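Local coordinates for tyrosinase (PDB 6JU8), which probably uses a pair of copper ions and molecular oxygen to oxidise L-tyrosine and L-dopa to L-dopaquinone, a step of melanin biosynthesis, at residues 13-18 with 141-146; 52-57 with 198-203; 387-392 with 447-452. The protein carries 1 engineered substitution. One frame throughout, in Å; residues are numbered along the deposited sequence. Where two conformers were deposited one is given.

Contact 1: 13-18 with 141-146; sequences PKDPKH and EAKQWR
The imidazole of His-18 meets Lys-143 over one face and Gln-144 at its edge. The polar part of the contact is a near-linear hydrogen bond. Gln-144 NE2 donates to His-18 ND1 at 2.8 Å, with an N-H...acceptor angle of 174°. The donor lies in the ring plane, and the acceptor lies close to the plane of the amide. Ring and amide are nearly coplanar, 29° apart. As an acceptor, ND1 would carry no proton, which would probably put the hydrogen of a neutral ring on NE2. A bend at chi2 of Gln-144 (-53°) turns its amide back to the ring.

The apolar part is a CH-pi contact. Lys-143 CB sits over the centre of the His-18 ring, 3.6 Å from the centroid. The lysine chain then runs on extended, and its CD stays 3.7 Å from His-18 NE2. Face contact and edge bond together restrain the rotation of the imidazole.

The charged part is a salt bridge at the end of the same lysine. Lys-143 NZ reaches Asp-15 OD1 at 3.2 Å, nearly in line with the C-O bond. The second carboxylate oxygen is used within the loop: Lys-17 N donates to Asp-15 OD2 at 2.6 Å, on the anti lone pair. Both oxygens of Asp-15 are thus engaged.

Beyond the helix end, Arg-146 NH1 donates to Lys-143 O and to Trp-145 O. Arg-146 NE bonds Asn-436 O, and Trp-145 packs on helix 103-129.

Asp-15 OD2 with Lys-17 N forms an Asx turn, set within a type I beta turn from Asp-15 to His-18. This N-terminal turn is fastened to the last turn of helix 135-144, at the periphery of the tyrosinase domain and away from the copper site.

Contact 2: 52-57 with 198-203; sequences VIQNRP and YRFQMQ
Gln-54 lays its aliphatic chain beside the ring of Phe-200, and this is the direct van der Waals part of the contact. Gln-54 CG comes to 3.8 Å from Phe-200 CD1, at an oblique angle to the ring. Gln-54 CB lies 3.9 Å from Phe-200 CE1. The two side chains run past each other in opposite directions, with amide and ring planes 52° apart. Phe-200 has CG anti to its backbone N (chi1 172°), which swings the ring to the helix end. There the carbonyl O of Gln-54 lies in the ring plane, at the edge, 3.8 Å from Phe-200 CE1. Tyr-64 also meets this ring.

The contact joins the C-terminal end of helix 41-55 to the irregular loop between strands 190-194 and 218-222. The loop pairs by backbone hydrogen bonds with a later part of the chain, Phe-200 with Thr-237 and Met-202 with Gln-235. The site is away from the coppers.

The polar links between the two segments pass through water. One water donates to Gln-54 OE1 and to Arg-199 O, both at 2.7 Å. A second donates to Gln-201 O at 2.7 Å and to the backbone Gln-54 O at a longer 3.1 Å. The two waters bridge to alternate carbonyls of the loop, with Phe-200 between them in sequence. The amide nitrogen of Gln-54 bonds Pro-196 O, just before the loop segment, so both ends of the amide are held.

Contact 3: 387-392 with 447-452; sequences QTVNSG and RIRKEI
With chi1 of Ile-448 at -168°, CG1 extends away from the backbone N and carries CD1 to Thr-388, while CG2 is turned to Val-389. CG2 and CD1 of this one side chain thus meet two different residues. At the end of the opposing helix, Val-389 keeps CG1 anti to its carbonyl carbon (chi1 -59°). That sends CG1 across to Ile-448 CG2, at 3.7 Å. Ile-448 CD1 reaches Thr-388 CG2 at 3.8 Å and Thr-388 CB at 3.9 Å. The side chains meet at a slant in both pairs. Thr-388 shows its methyl to the isoleucine, while its OG1 bonds Ala-384 O one turn back in its own helix.

This is apolar helix-helix packing, with no hydrogen bond across it. It places the C-terminal end of helix 371-389 against the first turn of helix 448-456. Helix 371-389 also carries the copper ligand His-376, but the present contact is at its far end, away from the metals. Ile-385, one turn earlier in the same helix, touches both Ile-448 and Ile-452 and continues the apolar seam.

Arg-449 adds a flank to this packing, its chain extended from CG to NE. In the conformer given, one of two deposited, NH2 comes obliquely to 3.8 Å from Val-389 CB, so this flank is less certain than the rest.

How the contacts relate
The three contacts lie apart in the chain. Centres of contacts 1 and 2 are about 26 Å apart, as are those of contacts 1 and 3. Contacts 2 and 3 are about 38 Å apart, on opposite sides of the chain's centre. Contacts 1 and 2 cross along the sequence, and contact 3 follows both. Residues of contacts 1 and 2 both pack on helix 103-129. Helix 41-55 ends in contact 2 and also touches residues of contact 1. All three are remote from the dicopper site. They join the N-terminal loop, a long inter-strand loop and the C-terminal helix to helices of the tyrosinase fold.

Contact 1: 13-18 with 141-146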
ATOM      1  N   PRO A  13      25.948 -21.232 -14.923  1.00 15.40           N
ATOM      2  CA  PRO A  13      27.019 -21.921 -15.663  1.00 17.23           C
ATOM      3  C   PRO A  13      27.412 -21.138 -16.909  1.00 18.05           C
ATOM      4  O   PRO A  13      26.629 -20.447 -17.561  1.00 19.26           O
ATOM      5  CB  PRO A  13      26.414 -23.279 -16.042  1.00 20.00           C
ATOM      6  CG  PRO A  13      25.351 -23.491 -15.003  1.00 21.61           C
ATOM      7  CD  PRO A  13      24.799 -22.126 -14.691  1.00 16.83           C
ATOM      8  N   LYS A  14      28.693 -21.262 -17.242  1.00 19.78           N
ATOM      9  CA  LYS A  14      29.262 -20.576 -18.387  1.00 19.72           C
ATOM     10  C   LYS A  14      28.843 -21.247 -19.684  1.00 24.87           C
ATOM     11  O   LYS A  14      28.909 -22.477 -19.863  1.00 30.41           O
ATOM     12  CB  LYS A  14      30.786 -20.537 -18.240  1.00 27.01           C
ATOM     13  N   ASP A  15      28.346 -20.405 -20.575  1.00 23.44           N
ATOM     14  CA  ASP A  15      27.971 -20.822 -21.916  1.00 26.79           C
ATOM     15  C   ASP A  15      28.809 -20.019 -22.908  1.00 29.07           C
ATOM     16  O   ASP A  15      28.840 -18.796 -22.767  1.00 22.78           O
ATOM     17  CB  ASP A  15      26.501 -20.553 -22.219  1.00 32.34           C
ATOM     18  CG  ASP A  15      26.111 -21.171 -23.557  1.00 33.05           C
ATOM     19  OD1 ASP A  15      25.219 -22.046 -23.537  1.00 38.68           O
ATOM     20  OD2 ASP A  15      26.718 -20.821 -24.589  1.00 43.82           O
ATOM     21  N   PRO A  16      29.456 -20.714 -23.832  1.00 30.47           N
ATOM     22  CA  PRO A  16      30.390 -20.004 -24.716  1.00 28.10           C
ATOM     23  C   PRO A  16      29.677 -18.896 -25.483  1.00 26.92           C
ATOM     24  O   PRO A  16      30.277 -17.912 -25.902  1.00 29.98           O
ATOM     25  CB  PRO A  16      30.867 -21.109 -25.662  1.00 32.07           C
ATOM     26  N   LYS A  17      28.383 -19.086 -25.664  1.00 26.09           N
ATOM     27  CA  LYS A  17      27.531 -18.185 -26.416  1.00 25.04           C
ATOM     28  C   LYS A  17      27.170 -16.921 -25.650  1.00 22.19           C
ATOM     29  O   LYS A  17      26.574 -15.977 -26.173  1.00 31.10           O
ATOM     30  CB  LYS A  17      26.259 -18.952 -26.806  1.00 35.12           C
ATOM     31  N   HIS A  18      27.491 -16.888 -24.369  1.00 23.24           N
ATOM     32  CA  HIS A  18      27.021 -15.840 -23.460  1.00 22.97           C
ATOM     33  C   HIS A  18      28.132 -15.414 -22.508  1.00 20.49           C
ATOM     34  O   HIS A  18      28.116 -15.683 -21.312  1.00 20.89           O
ATOM     35  CB  HIS A  18      25.828 -16.363 -22.667  1.00 24.02           C
ATOM     36  CG  HIS A  18      24.666 -16.811 -23.500  1.00 25.88           C
ATOM     37  ND1 HIS A  18      23.708 -15.930 -23.943  1.00 27.06           N
ATOM     38  CD2 HIS A  18      24.284 -18.031 -23.965  1.00 23.76           C
ATOM     39  CE1 HIS A  18      22.798 -16.583 -24.646  1.00 26.81           C
ATOM     40  NE2 HIS A  18      23.119 -17.865 -24.679  1.00 26.06           N
ATOM     41  N   GLU A 141      17.446 -16.277 -23.703  1.00 16.13           N
ATOM     42  CA  GLU A 141      17.143 -15.186 -22.765  1.00 15.88           C
ATOM     43  C   GLU A 141      17.439 -15.580 -21.326  1.00 15.35           C
ATOM     44  O   GLU A 141      17.977 -14.772 -20.561  1.00 17.07           O
ATOM     45  CB  GLU A 141      15.690 -14.757 -22.924  1.00 18.76           C
ATOM     46  CG  GLU A 141      15.394 -14.117 -24.262  1.00 21.38           C
ATOM     47  CD  GLU A 141      15.776 -12.668 -24.394  1.00 25.99           C
ATOM     48  OE1 GLU A 141      16.099 -11.987 -23.399  1.00 24.14           O
ATOM     49  OE2 GLU A 141      15.740 -12.167 -25.533  1.00 45.10           O
ATOM     50  N   ALA A 142      17.139 -16.805 -20.904  1.00 16.16           N
ATOM     51  CA  ALA A 142      17.528 -17.222 -19.561  1.00 15.46           C
ATOM     52  C   ALA A 142      19.027 -17.180 -19.332  1.00 14.83           C
ATOM     53  O   ALA A 142      19.509 -16.862 -18.237  1.00 16.53           O
ATOM     54  CB  ALA A 142      17.057 -18.655 -19.297  1.00 16.92           C
ATOM     55  N   LYS A 143      19.789 -17.563 -20.341  1.00 15.00           N
ATOM     56  CA  LYS A 143      21.248 -17.601 -20.233  1.00 15.24           C
ATOM     57  C   LYS A 143      21.852 -16.210 -20.215  1.00 15.57           C
ATOM     58  O   LYS A 143      22.960 -16.002 -19.703  1.00 16.79           O
ATOM     59  CB  LYS A 143      21.822 -18.418 -21.399  1.00 17.01           C
ATOM     60  CG  LYS A 143      21.547 -19.910 -21.237  1.00 19.82           C
ATOM     61  CD  LYS A 143      22.038 -20.665 -22.474  1.00 29.00           C
ATOM     62  CE  LYS A 143      21.629 -22.132 -22.374  1.00 36.50           C
ATOM     63  NZ  LYS A 143      22.118 -22.887 -23.564  1.00 45.64           N
ATOM     64  N   GLN A 144      21.126 -15.234 -20.758  1.00 15.65           N
ATOM     65  CA  GLN A 144      21.602 -13.855 -20.732  1.00 16.17           C
ATOM     66  C   GLN A 144      21.163 -13.164 -19.448  1.00 15.85           C
ATOM     67  O   GLN A 144      21.790 -12.210 -18.992  1.00 16.80           O
ATOM     68  CB  GLN A 144      21.077 -13.078 -21.931  1.00 21.44           C
ATOM     69  CG  GLN A 144      21.995 -13.001 -23.136  1.00 29.59           C
ATOM     70  CD  GLN A 144      23.387 -12.490 -22.796  1.00 30.89           C
ATOM     71  OE1 GLN A 144      23.619 -11.369 -22.324  1.00 38.38           O
ATOM     72  NE2 GLN A 144      24.357 -13.344 -23.053  1.00 27.48           N
ATOM     73  N   TRP A 145      20.058 -13.584 -18.853  1.00 12.75           N
ATOM     74  CA  TRP A 145      19.513 -12.950 -17.668  1.00 12.55           C
ATOM     75  C   TRP A 145      20.462 -13.015 -16.482  1.00 10.73           C
ATOM     76  O   TRP A 145      21.071 -14.053 -16.238  1.00 12.63           O
ATOM     77  CB  TRP A 145      18.195 -13.600 -17.252  1.00 13.39           C
ATOM     78  CG  TRP A 145      17.611 -13.004 -16.015  1.00 12.74           C
ATOM     79  CD1 TRP A 145      16.781 -11.911 -15.956  1.00 12.04           C
ATOM     80  CD2 TRP A 145      17.810 -13.463 -14.673  1.00 12.02           C
ATOM     81  NE1 TRP A 145      16.458 -11.683 -14.628  1.00 11.59           N
ATOM     82  CE2 TRP A 145      17.070 -12.609 -13.834  1.00 11.82           C
ATOM     83  CE3 TRP A 145      18.544 -14.522 -14.103  1.00 12.36           C
ATOM     84  CZ2 TRP A 145      17.046 -12.792 -12.451  1.00 12.13           C
ATOM     85  CZ3 TRP A 145      18.520 -14.695 -12.734  1.00 12.02           C
ATOM     86  CH2 TRP A 145      17.774 -13.818 -11.926  1.00 13.40           C
ATOM     87  N   ARG A 146      20.530 -11.912 -15.741  1.00 11.24           N
ATOM     88  CA  ARG A 146      21.244 -11.913 -14.467  1.00 10.37           C
ATOM     89  C   ARG A 146      20.381 -11.122 -13.484  1.00 10.55           C
ATOM     90  O   ARG A 146      19.485 -10.363 -13.907  1.00 11.06           O
ATOM     91  CB  ARG A 146      22.633 -11.286 -14.598  1.00 11.45           C
ATOM     92  CG  ARG A 146      23.601 -12.129 -15.440  1.00 11.94           C
ATOM     93  CD  ARG A 146      23.896 -13.435 -14.724  1.00 11.62           C
ATOM     94  NE  ARG A 146      24.906 -14.297 -15.362  1.00 11.98           N
ATOM     95  CZ  ARG A 146      24.687 -15.130 -16.376  1.00 12.55           C
ATOM     96  NH1 ARG A 146      23.473 -15.195 -16.928  1.00 12.97           N
ATOM     97  NH2 ARG A 146      25.670 -15.879 -16.847  1.00 15.74           N
TER

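Contact 2: 52-57 with 198-203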
ATOM      1  N   VAL A  52       7.350 -19.667  -8.592  1.00 12.26           N
ATOM      2  CA  VAL A  52       7.569 -21.060  -8.245  1.00 12.12           C
ATOM      3  C   VAL A  52       8.421 -21.188  -6.996  1.00 10.80           C
ATOM      4  O   VAL A  52       8.071 -21.927  -6.072  1.00 12.77           O
ATOM      5  CB  VAL A  52       8.235 -21.809  -9.416  1.00 12.71           C
ATOM      6  CG1 VAL A  52       8.783 -23.158  -8.980  1.00 16.06           C
ATOM      7  CG2 VAL A  52       7.250 -21.989 -10.562  1.00 16.22           C
ATOM      8  N   ILE A  53       9.521 -20.453  -6.909  1.00 10.95           N
ATOM      9  CA  ILE A  53      10.430 -20.540  -5.770  1.00 10.71           C
ATOM     10  C   ILE A  53       9.716 -20.134  -4.482  1.00 11.64           C
ATOM     11  O   ILE A  53       9.869 -20.770  -3.427  1.00 11.64           O
ATOM     12  CB  ILE A  53      11.697 -19.703  -6.021  1.00 11.33           C
ATOM     13  CG1 ILE A  53      12.557 -20.334  -7.135  1.00 12.32           C
ATOM     14  CG2 ILE A  53      12.531 -19.566  -4.766  1.00 12.50           C
ATOM     15  CD1 ILE A  53      13.509 -19.364  -7.816  1.00 13.10           C
ATOM     16  N   GLN A  54       8.894 -19.074  -4.550  1.00 10.61           N
ATOM     17  CA  GLN A  54       8.156 -18.612  -3.374  1.00 10.98           C
ATOM     18  C   GLN A  54       7.090 -19.614  -2.957  1.00 11.94           C
ATOM     19  O   GLN A  54       6.756 -19.660  -1.765  1.00 13.88           O
ATOM     20  CB  GLN A  54       7.475 -17.269  -3.709  1.00 10.98           C
ATOM     21  CG  GLN A  54       8.520 -16.142  -3.686  1.00 11.57           C
ATOM     22  CD  GLN A  54       7.959 -14.788  -4.052  1.00 10.23           C
ATOM     23  OE1 GLN A  54       6.832 -14.715  -4.566  1.00 12.56           O
ATOM     24  NE2 GLN A  54       8.726 -13.734  -3.823  1.00 11.75           N
ATOM     25  N   ASN A  55       6.550 -20.410  -3.870  1.00 12.24           N
ATOM     26  CA  ASN A  55       5.508 -21.383  -3.539  1.00 13.41           C
ATOM     27  C   ASN A  55       6.056 -22.744  -3.129  1.00 12.39           C
ATOM     28  O   ASN A  55       5.276 -23.654  -2.797  1.00 16.05           O
ATOM     29  CB  ASN A  55       4.540 -21.543  -4.711  1.00 16.09           C
ATOM     30  CG  ASN A  55       3.723 -20.284  -4.955  1.00 21.33           C
ATOM     31  OD1 ASN A  55       3.536 -19.481  -4.046  1.00 43.72           O
ATOM     32  ND2 ASN A  55       3.238 -20.125  -6.180  1.00 27.19           N
ATOM     33  N   ARG A  56       7.371 -22.937  -3.126  1.00 13.43           N
ATOM     34  CA  ARG A  56       7.945 -24.216  -2.673  1.00 14.08           C
ATOM     35  C   ARG A  56       7.736 -24.310  -1.164  1.00 13.25           C
ATOM     36  O   ARG A  56       7.701 -23.285  -0.493  1.00 15.46           O
ATOM     37  CB  ARG A  56       9.426 -24.304  -3.014  1.00 12.95           C
ATOM     38  CG  ARG A  56       9.720 -24.452  -4.502  1.00 11.90           C
ATOM     39  CD  ARG A  56      11.193 -24.169  -4.764  1.00 13.41           C
ATOM     40  NE  ARG A  56      11.533 -24.356  -6.154  1.00 12.40           N
ATOM     41  CZ  ARG A  56      12.683 -24.135  -6.763  1.00 12.49           C
ATOM     42  NH1 ARG A  56      13.687 -23.645  -6.059  1.00 12.63           N
ATOM     43  NH2 ARG A  56      12.830 -24.389  -8.069  1.00 14.25           N
ATOM     44  N   PRO A  57       7.609 -25.524  -0.632  1.00 14.96           N
ATOM     45  CA  PRO A  57       7.349 -25.685   0.797  1.00 15.42           C
ATOM     46  C   PRO A  57       8.602 -25.545   1.661  1.00 14.85           C
ATOM     47  O   PRO A  57       9.727 -25.540   1.172  1.00 14.66           O
ATOM     48  CB  PRO A  57       6.796 -27.096   0.890  1.00 19.56           C
ATOM     49  CG  PRO A  57       7.453 -27.820  -0.256  1.00 20.05           C
ATOM     50  CD  PRO A  57       7.636 -26.804  -1.357  1.00 17.36           C
ATOM     51  N   TYR A 198       6.821  -7.671  -5.363  1.00  8.92           N
ATOM     52  CA  TYR A 198       6.130  -6.639  -4.583  1.00  9.12           C
ATOM     53  C   TYR A 198       6.175  -6.882  -3.088  1.00  9.17           C
ATOM     54  O   TYR A 198       6.210  -5.960  -2.293  1.00  9.65           O
ATOM     55  CB  TYR A 198       4.691  -6.593  -5.070  1.00 10.44           C
ATOM     56  CG  TYR A 198       3.708  -5.636  -4.496  1.00  9.04           C
ATOM     57  CD1 TYR A 198       3.829  -4.261  -4.719  1.00 10.15           C
ATOM     58  CD2 TYR A 198       2.612  -6.068  -3.757  1.00  9.82           C
ATOM     59  CE1 TYR A 198       2.918  -3.354  -4.220  1.00 10.50           C
ATOM     60  CE2 TYR A 198       1.676  -5.174  -3.250  1.00 10.92           C
ATOM     61  CZ  TYR A 198       1.844  -3.823  -3.485  1.00 10.93           C
ATOM     62  OH  TYR A 198       0.913  -2.937  -2.985  1.00 12.81           O
ATOM     63  N   ARG A 199       6.139  -8.162  -2.713  1.00  9.49           N
ATOM     64  CA  ARG A 199       6.062  -8.571  -1.328  1.00  9.73           C
ATOM     65  C   ARG A 199       6.280 -10.076  -1.282  1.00  9.79           C
ATOM     66  O   ARG A 199       6.251 -10.713  -2.351  1.00 11.38           O
ATOM     67  CB  ARG A 199       4.736  -8.229  -0.637  1.00 11.94           C
ATOM     68  CG  ARG A 199       3.500  -8.857  -1.241  1.00 14.32           C
ATOM     69  CD  ARG A 199       3.107 -10.209  -0.662  1.00 14.93           C
ATOM     70  NE  ARG A 199       1.764 -10.564  -1.177  1.00 19.03           N
ATOM     71  CZ  ARG A 199       0.659 -10.121  -0.596  1.00 18.52           C
ATOM     72  NH1 ARG A 199       0.762  -9.343   0.481  1.00 17.18           N
ATOM     73  NH2 ARG A 199      -0.526 -10.439  -1.085  1.00 26.64           N
ATOM     74  N   PHE A 200       6.453 -10.612  -0.077  1.00  9.39           N
ATOM     75  CA  PHE A 200       6.419 -12.059   0.104  1.00 10.24           C
ATOM     76  C   PHE A 200       5.473 -12.360   1.264  1.00  9.54           C
ATOM     77  O   PHE A 200       5.533 -11.683   2.303  1.00 10.77           O
ATOM     78  CB  PHE A 200       7.818 -12.621   0.376  1.00 10.10           C
ATOM     79  CG  PHE A 200       7.784 -14.098   0.753  1.00  9.51           C
ATOM     80  CD1 PHE A 200       7.464 -15.048  -0.208  1.00 11.47           C
ATOM     81  CD2 PHE A 200       8.079 -14.500   2.036  1.00  9.86           C
ATOM     82  CE1 PHE A 200       7.421 -16.393   0.128  1.00 11.34           C
ATOM     83  CE2 PHE A 200       8.041 -15.853   2.396  1.00 10.85           C
ATOM     84  CZ  PHE A 200       7.730 -16.788   1.420  1.00 11.26           C
ATOM     85  N   GLN A 201       4.617 -13.364   1.081  1.00 10.77           N
ATOM     86  CA  GLN A 201       3.778 -13.772   2.201  1.00 12.04           C
ATOM     87  C   GLN A 201       3.726 -15.293   2.289  1.00 13.32           C
ATOM     88  O   GLN A 201       3.918 -15.991   1.284  1.00 14.42           O
ATOM     89  CB  GLN A 201       2.362 -13.197   2.112  1.00 15.63           C
ATOM     90  CG  GLN A 201       1.525 -13.762   0.968  1.00 16.59           C
ATOM     91  CD  GLN A 201       0.102 -13.219   0.998  1.00 20.98           C
ATOM     92  OE1 GLN A 201      -0.364 -12.752   2.037  1.00 22.09           O
ATOM     93  NE2 GLN A 201      -0.567 -13.253  -0.137  1.00 29.83           N
ATOM     94  N   MET A 202       3.483 -15.735   3.517  1.00 14.01           N
ATOM     95  CA  MET A 202       3.178 -17.151   3.719  1.00 14.19           C
ATOM     96  C   MET A 202       1.672 -17.328   3.695  1.00 13.81           C
ATOM     97  O   MET A 202       0.885 -16.416   3.410  1.00 15.58           O
ATOM     98  CB  MET A 202       3.816 -17.632   5.029  1.00 14.95           C
ATOM     99  CG  MET A 202       5.359 -17.629   5.014  1.00 16.75           C
ATOM    100  SD  MET A 202       6.035 -18.771   3.777  1.00 16.98           S
ATOM    101  CE  MET A 202       6.121 -20.267   4.771  1.00 21.05           C
ATOM    102  N   GLN A 203       1.199 -18.528   3.962  1.00 13.99           N
ATOM    103  CA  GLN A 203      -0.246 -18.823   3.922  1.00 14.63           C
ATOM    104  C   GLN A 203      -0.877 -18.728   5.309  1.00 15.81           C
ATOM    105  O   GLN A 203      -2.077 -18.981   5.503  1.00 21.11           O
ATOM    106  CB  GLN A 203      -0.455 -20.226   3.344  1.00 15.76           C
ATOM    107  CG  GLN A 203      -0.103 -20.366   1.873  1.00 23.50           C
ATOM    108  CD  GLN A 203      -0.114 -21.817   1.426  1.00 30.10           C
ATOM    109  OE1 GLN A 203       0.946 -22.453   1.358  1.00 55.31           O
ATOM    110  NE2 GLN A 203      -1.287 -22.362   1.128  1.00 43.15           N
TER
HETATM  111  O   HOH W   1       5.121 -12.811  -3.591  1.00 12.53           O
HETATM  112  O   HOH W   2       4.633 -18.251  -0.028  0.50 21.17           O

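Contact 3: 387-392 with 447-452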
ATOM      1  N   GLN A 387      36.389  -1.985  -5.808  1.00  9.99           N
ATOM      2  CA  GLN A 387      37.550  -2.849  -6.064  1.00 10.63           C
ATOM      3  C   GLN A 387      38.278  -2.415  -7.340  1.00  9.99           C
ATOM      4  O   GLN A 387      39.502  -2.397  -7.383  1.00 11.43           O
ATOM      5  CB  GLN A 387      37.133  -4.301  -6.213  1.00 10.92           C
ATOM      6  CG  GLN A 387      36.675  -5.001  -4.939  1.00 10.92           C
ATOM      7  CD  GLN A 387      36.295  -6.427  -5.297  1.00 10.52           C
ATOM      8  OE1 GLN A 387      35.107  -6.759  -5.404  1.00 11.88           O
ATOM      9  NE2 GLN A 387      37.282  -7.282  -5.541  1.00 11.94           N
ATOM     10  N   THR A 388      37.521  -2.077  -8.367  1.00 10.23           N
ATOM     11  CA  THR A 388      38.098  -1.688  -9.656  1.00 11.96           C
ATOM     12  C   THR A 388      39.012  -0.482  -9.526  1.00 11.89           C
ATOM     13  O   THR A 388      40.073  -0.452 -10.157  1.00 14.19           O
ATOM     14  CB  THR A 388      36.970  -1.406 -10.660  1.00 11.84           C
ATOM     15  OG1 THR A 388      36.230  -2.629 -10.905  1.00 12.49           O
ATOM     16  CG2 THR A 388      37.510  -0.938 -11.994  1.00 13.49           C
ATOM     17  N   VAL A 389      38.604   0.500  -8.702  1.00 12.13           N
ATOM     18  CA  VAL A 389      39.427   1.706  -8.593  1.00 12.09           C
ATOM     19  C   VAL A 389      40.319   1.700  -7.355  1.00 11.61           C
ATOM     20  O   VAL A 389      41.024   2.688  -7.113  1.00 14.65           O
ATOM     21  CB  VAL A 389      38.550   2.970  -8.675  1.00 14.27           C
ATOM     22  CG1 VAL A 389      37.799   2.970 -10.000  1.00 19.32           C
ATOM     23  CG2 VAL A 389      37.534   3.054  -7.543  1.00 14.75           C
ATOM     24  N   ASN A 390      40.367   0.588  -6.625  1.00 11.78           N
ATOM     25  CA  ASN A 390      41.258   0.397  -5.475  1.00 11.64           C
ATOM     26  C   ASN A 390      41.895  -0.982  -5.522  1.00 10.34           C
ATOM     27  O   ASN A 390      41.825  -1.772  -4.597  1.00 11.72           O
ATOM     28  CB  ASN A 390      40.502   0.585  -4.159  1.00 12.59           C
ATOM     29  CG  ASN A 390      40.046   2.010  -3.954  1.00 11.79           C
ATOM     30  OD1 ASN A 390      40.796   2.872  -3.509  1.00 13.37           O
ATOM     31  ND2 ASN A 390      38.806   2.280  -4.340  1.00 11.85           N
ATOM     32  N   SER A 391      42.533  -1.272  -6.664  1.00 13.59           N
ATOM     33  CA  SER A 391      43.169  -2.570  -6.828  1.00 14.39           C
ATOM     34  C   SER A 391      44.178  -2.817  -5.704  1.00 15.59           C
ATOM     35  O   SER A 391      44.951  -1.922  -5.351  1.00 16.50           O
ATOM     36  CB  SER A 391      43.917  -2.647  -8.170  1.00 19.11           C
ATOM     37  OG  SER A 391      44.474  -3.938  -8.337  1.00 29.50           O
ATOM     38  N   GLY A 392      44.183  -4.038  -5.196  1.00 14.67           N
ATOM     39  CA  GLY A 392      45.137  -4.370  -4.150  1.00 15.09           C
ATOM     40  C   GLY A 392      44.632  -4.140  -2.739  1.00 12.79           C
ATOM     41  O   GLY A 392      45.241  -4.659  -1.802  1.00 15.85           O
ATOM     42  N   ARG A 447      36.644   3.965 -18.409  1.00 12.62           N
ATOM     43  CA  ARG A 447      35.398   4.721 -18.419  1.00 11.78           C
ATOM     44  C   ARG A 447      34.835   4.889 -17.019  1.00 11.88           C
ATOM     45  O   ARG A 447      33.957   5.717 -16.770  1.00 13.08           O
ATOM     46  CB  ARG A 447      34.396   3.950 -19.296  1.00 12.10           C
ATOM     47  CG  ARG A 447      33.136   4.758 -19.663  1.00 15.36           C
ATOM     48  CD  ARG A 447      32.392   3.944 -20.718  1.00 17.49           C
ATOM     49  NE  ARG A 447      31.126   4.564 -21.132  1.00 19.09           N
ATOM     50  CZ  ARG A 447      30.588   4.297 -22.313  1.00 15.87           C
ATOM     51  NH1 ARG A 447      31.148   3.457 -23.167  1.00 14.53           N
ATOM     52  NH2 ARG A 447      29.457   4.871 -22.650  1.00 20.71           N
ATOM     53  N   ILE A 448      35.287   4.058 -16.077  1.00 11.95           N
ATOM     54  CA  ILE A 448      34.550   3.952 -14.812  1.00 11.55           C
ATOM     55  C   ILE A 448      34.510   5.242 -14.023  1.00 12.23           C
ATOM     56  O   ILE A 448      33.468   5.565 -13.415  1.00 13.14           O
ATOM     57  CB  ILE A 448      35.054   2.757 -13.982  1.00 11.94           C
ATOM     58  CG1 ILE A 448      34.105   2.462 -12.814  1.00 10.47           C
ATOM     59  CG2 ILE A 448      36.481   2.884 -13.495  1.00 14.74           C
ATOM     60  CD1 ILE A 448      34.363   1.142 -12.150  1.00 13.12           C
ATOM     61  N   ARG A 449      35.602   6.000 -13.970  1.00 12.93           N
ATOM     62  CA  ARG A 449      35.596   7.200 -13.120  1.00 14.57           C
ATOM     63  C   ARG A 449      34.643   8.240 -13.673  1.00 14.57           C
ATOM     64  O   ARG A 449      33.922   8.945 -12.970  1.00 18.92           O
ATOM     65  CB  ARG A 449      37.027   7.707 -12.936  1.00 19.91           C
ATOM     66  CG  ARG A 449      37.881   6.710 -12.151  1.00 22.23           C
ATOM     67  CD  ARG A 449      39.106   7.423 -11.580  0.56 26.93           C
ATOM     68  NE  ARG A 449      39.593   6.740 -10.392  0.56 29.82           N
ATOM     69  CZ  ARG A 449      39.396   7.151  -9.141  0.56 32.80           C
ATOM     70  NH1 ARG A 449      38.712   8.259  -8.887  0.56 35.72           N
ATOM     71  NH2 ARG A 449      39.889   6.441  -8.141  0.56 36.91           N
ATOM     72  N   LYS A 450      34.588   8.347 -15.004  1.00 14.84           N
ATOM     73  CA  LYS A 450      33.634   9.222 -15.671  1.00 13.74           C
ATOM     74  C   LYS A 450      32.196   8.785 -15.406  1.00 13.90           C
ATOM     75  O   LYS A 450      31.320   9.608 -15.113  1.00 15.44           O
ATOM     76  CB  LYS A 450      33.897   9.251 -17.176  1.00 19.87           C
ATOM     77  N   GLU A 451      31.923   7.478 -15.514  1.00 12.97           N
ATOM     78  CA  GLU A 451      30.570   6.985 -15.277  1.00 13.42           C
ATOM     79  C   GLU A 451      30.141   7.239 -13.839  1.00 13.10           C
ATOM     80  O   GLU A 451      28.998   7.608 -13.592  1.00 14.32           O
ATOM     81  CB  GLU A 451      30.490   5.504 -15.644  1.00 13.83           C
ATOM     82  CG  GLU A 451      29.070   4.973 -15.577  1.00 17.45           C
ATOM     83  CD  GLU A 451      28.837   3.626 -16.242  1.00 20.39           C
ATOM     84  OE1 GLU A 451      29.697   3.163 -17.036  1.00 20.32           O
ATOM     85  OE2 GLU A 451      27.741   3.061 -15.998  1.00 18.35           O
ATOM     86  N   ILE A 452      31.035   7.058 -12.867  1.00 11.81           N
ATOM     87  CA  ILE A 452      30.666   7.363 -11.468  1.00 11.84           C
ATOM     88  C   ILE A 452      30.241   8.813 -11.334  1.00 13.29           C
ATOM     89  O   ILE A 452      29.249   9.148 -10.637  1.00 13.91           O
ATOM     90  CB  ILE A 452      31.863   7.087 -10.534  1.00 12.50           C
ATOM     91  CG1 ILE A 452      32.202   5.597 -10.460  1.00 12.54           C
ATOM     92  CG2 ILE A 452      31.664   7.699  -9.155  1.00 13.14           C
ATOM     93  CD1 ILE A 452      33.556   5.279  -9.876  1.00 13.29           C
TER